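Pumilio homolog 23 (Arabidopsis thaliana, PDB 5WZH) binds RNA through its pumilio repeats, probably in a sequence-specific way, and is thought to regulate translation and the stability of target mRNAs. Local coordinates at residues 438-443 against 477-482. Residues are numbered along the deposited sequence; the frame is centred on the assembly and turned at random.
Sequences KFSSDH and ASDAAT
With CG of D479 set between its own backbone N and carbonyl carbon (chi1 77°), the carboxylate reaches over to the backbone of S440 and S441, where OD1 lies 2.9 Å from S441 N. A similar torsion in S441 (chi1 52°) puts its OG 3.6 Å from D479 OD1. The bond from CA to CB of S441 points toward the facing loop, and S441 CB comes within 3.5 Å of D479 OD1. The carboxylate thus sits against the start of the turn, while S441 CB also packs, 4.4 Å away, on A480 CA. The contact illustrates how two interhelical loops meet in an all-helical superhelix: residues 438-443 link helices 427-436 and 445-453, residues 477-482 link helices 468-477 and 482-490, the latter loop within Pumilio repeat 7. I448 of helix 445-453 touches both S441 and A480, so that helix lies against both loops.

Each loop shapes itself with an ST turn. S440 OG accepts the amide of D442 at 3.2 Å, and S478 OG accepts that of A480 at 3.1 Å. S440 OG also stands 4.1 Å from D479 OD2, a looser approach. Replacing S440 with an alanine would probably leave the D442 amide without its side-chain acceptor and let the turn beside D479 relax, held then by the backbone bond from H443 N to S440 O. Two acids lie near this junction, D442 OD1 and D479 OD2 being 6.4 Å apart, so each may slightly raise the other's proton affinity. With 166 Å² buried, the junction is small and mainly polar, most of its cross-loop approaches involving the D479 carboxylate, whose charge is probably eased by the polar backbone N-H and serine hydroxyls beside it.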
loop_
_atom_site.group_PDB
_atom_site.type_symbol
_atom_site.label_atom_id
_atom_site.label_comp_id
_atom_site.label_asym_id
_atom_site.label_seq_id
_atom_site.Cartn_x
_atom_site.Cartn_y
_atom_site.Cartn_z
ATOM N N LYS A 438 11.344 -8.863 -15.738
ATOM C CA LYS A 438 11.525 -7.552 -16.342
ATOM C C LYS A 438 12.977 -7.284 -16.711
ATOM O O LYS A 438 13.242 -6.352 -17.476
ATOM C CB LYS A 438 10.995 -6.459 -15.408
ATOM C CG LYS A 438 9.478 -6.345 -15.434
ATOM C CD LYS A 438 8.974 -5.364 -14.400
ATOM C CE LYS A 438 9.322 -3.930 -14.759
ATOM N NZ LYS A 438 9.167 -3.018 -13.577
ATOM N N PHE A 439 13.908 -8.101 -16.223
ATOM C CA PHE A 439 15.293 -8.039 -16.673
ATOM C C PHE A 439 15.415 -8.439 -18.145
ATOM O O PHE A 439 14.565 -9.141 -18.706
ATOM C CB PHE A 439 16.185 -8.962 -15.835
ATOM C CG PHE A 439 16.534 -8.431 -14.460
ATOM C CD1 PHE A 439 17.468 -7.416 -14.302
ATOM C CD2 PHE A 439 15.964 -8.982 -13.325
ATOM C CE1 PHE A 439 17.799 -6.940 -13.039
ATOM C CE2 PHE A 439 16.299 -8.509 -12.048
ATOM C CZ PHE A 439 17.217 -7.495 -11.907
ATOM N N SER A 440 16.494 -7.972 -18.771
ATOM C CA SER A 440 16.886 -8.480 -20.078
ATOM C C SER A 440 17.129 -9.987 -20.008
ATOM O O SER A 440 17.563 -10.522 -18.983
ATOM C CB SER A 440 18.157 -7.784 -20.553
ATOM O OG SER A 440 18.816 -8.567 -21.541
ATOM N N SER A 441 16.869 -10.682 -21.122
ATOM C CA SER A 441 17.045 -12.137 -21.112
ATOM C C SER A 441 18.488 -12.539 -20.852
ATOM O O SER A 441 18.722 -13.635 -20.333
ATOM C CB SER A 441 16.531 -12.770 -22.418
ATOM O OG SER A 441 17.063 -12.157 -23.570
ATOM N N ASP A 442 19.448 -11.656 -21.141
ATOM C CA ASP A 442 20.858 -11.958 -20.883
ATOM C C ASP A 442 21.101 -12.353 -19.433
ATOM O O ASP A 442 21.962 -13.201 -19.152
ATOM C CB ASP A 442 21.736 -10.753 -21.240
ATOM C CG ASP A 442 21.612 -10.342 -22.698
ATOM O OD1 ASP A 442 21.240 -11.189 -23.551
ATOM O OD2 ASP A 442 21.892 -9.164 -22.997
ATOM N N HIS A 443 20.359 -11.742 -18.497
ATOM C CA HIS A 443 20.612 -11.933 -17.074
ATOM C C HIS A 443 19.837 -13.084 -16.464
ATOM O O HIS A 443 20.140 -13.477 -15.328
ATOM C CB HIS A 443 20.271 -10.656 -16.284
ATOM C CG HIS A 443 20.913 -9.419 -16.830
ATOM N ND1 HIS A 443 22.262 -9.335 -17.091
ATOM C CD2 HIS A 443 20.389 -8.217 -17.169
ATOM C CE1 HIS A 443 22.542 -8.139 -17.578
ATOM N NE2 HIS A 443 21.424 -7.439 -17.629
ATOM N N ALA A 477 5.457 -11.219 -21.107
ATOM C CA ALA A 477 5.813 -9.851 -21.467
ATOM C C ALA A 477 7.315 -9.621 -21.526
ATOM O O ALA A 477 7.745 -8.574 -22.025
ATOM C CB ALA A 477 5.186 -8.855 -20.485
ATOM N N SER A 478 8.118 -10.565 -21.038
ATOM C CA SER A 478 9.560 -10.401 -21.058
ATOM C C SER A 478 10.076 -10.437 -22.490
ATOM O O SER A 478 9.357 -10.780 -23.429
ATOM C CB SER A 478 10.247 -11.497 -20.253
ATOM O OG SER A 478 10.367 -12.672 -21.031
ATOM N N ASP A 479 11.361 -10.101 -22.652
ATOM C CA ASP A 479 11.999 -10.190 -23.961
ATOM C C ASP A 479 12.632 -11.573 -24.217
ATOM O O ASP A 479 13.601 -11.688 -24.974
ATOM C CB ASP A 479 13.014 -9.053 -24.133
ATOM C CG ASP A 479 14.316 -9.296 -23.394
ATOM O OD1 ASP A 479 14.325 -10.089 -22.425
ATOM O OD2 ASP A 479 15.339 -8.686 -23.789
ATOM N N ALA A 480 12.105 -12.626 -23.604
ATOM C CA ALA A 480 12.535 -13.964 -23.959
ATOM C C ALA A 480 12.045 -14.295 -25.365
ATOM O O ALA A 480 11.121 -13.665 -25.890
ATOM C CB ALA A 480 12.025 -14.980 -22.934
ATOM N N ALA A 481 12.679 -15.286 -25.982
ATOM C CA ALA A 481 12.419 -15.553 -27.395
ATOM C C ALA A 481 11.000 -16.082 -27.597
ATOM O O ALA A 481 10.426 -16.733 -26.718
ATOM C CB ALA A 481 13.453 -16.543 -27.946
ATOM N N THR A 482 10.421 -15.776 -28.764
ATOM C CA THR A 482 9.046 -16.201 -29.033
ATOM C C THR A 482 8.915 -17.721 -28.999
ATOM O O THR A 482 7.932 -18.250 -28.462
ATOM C CB THR A 482 8.551 -15.639 -30.378
ATOM O OG1 THR A 482 9.643 -15.527 -31.289
ATOM C CG2 THR A 482 7.953 -14.252 -30.195
#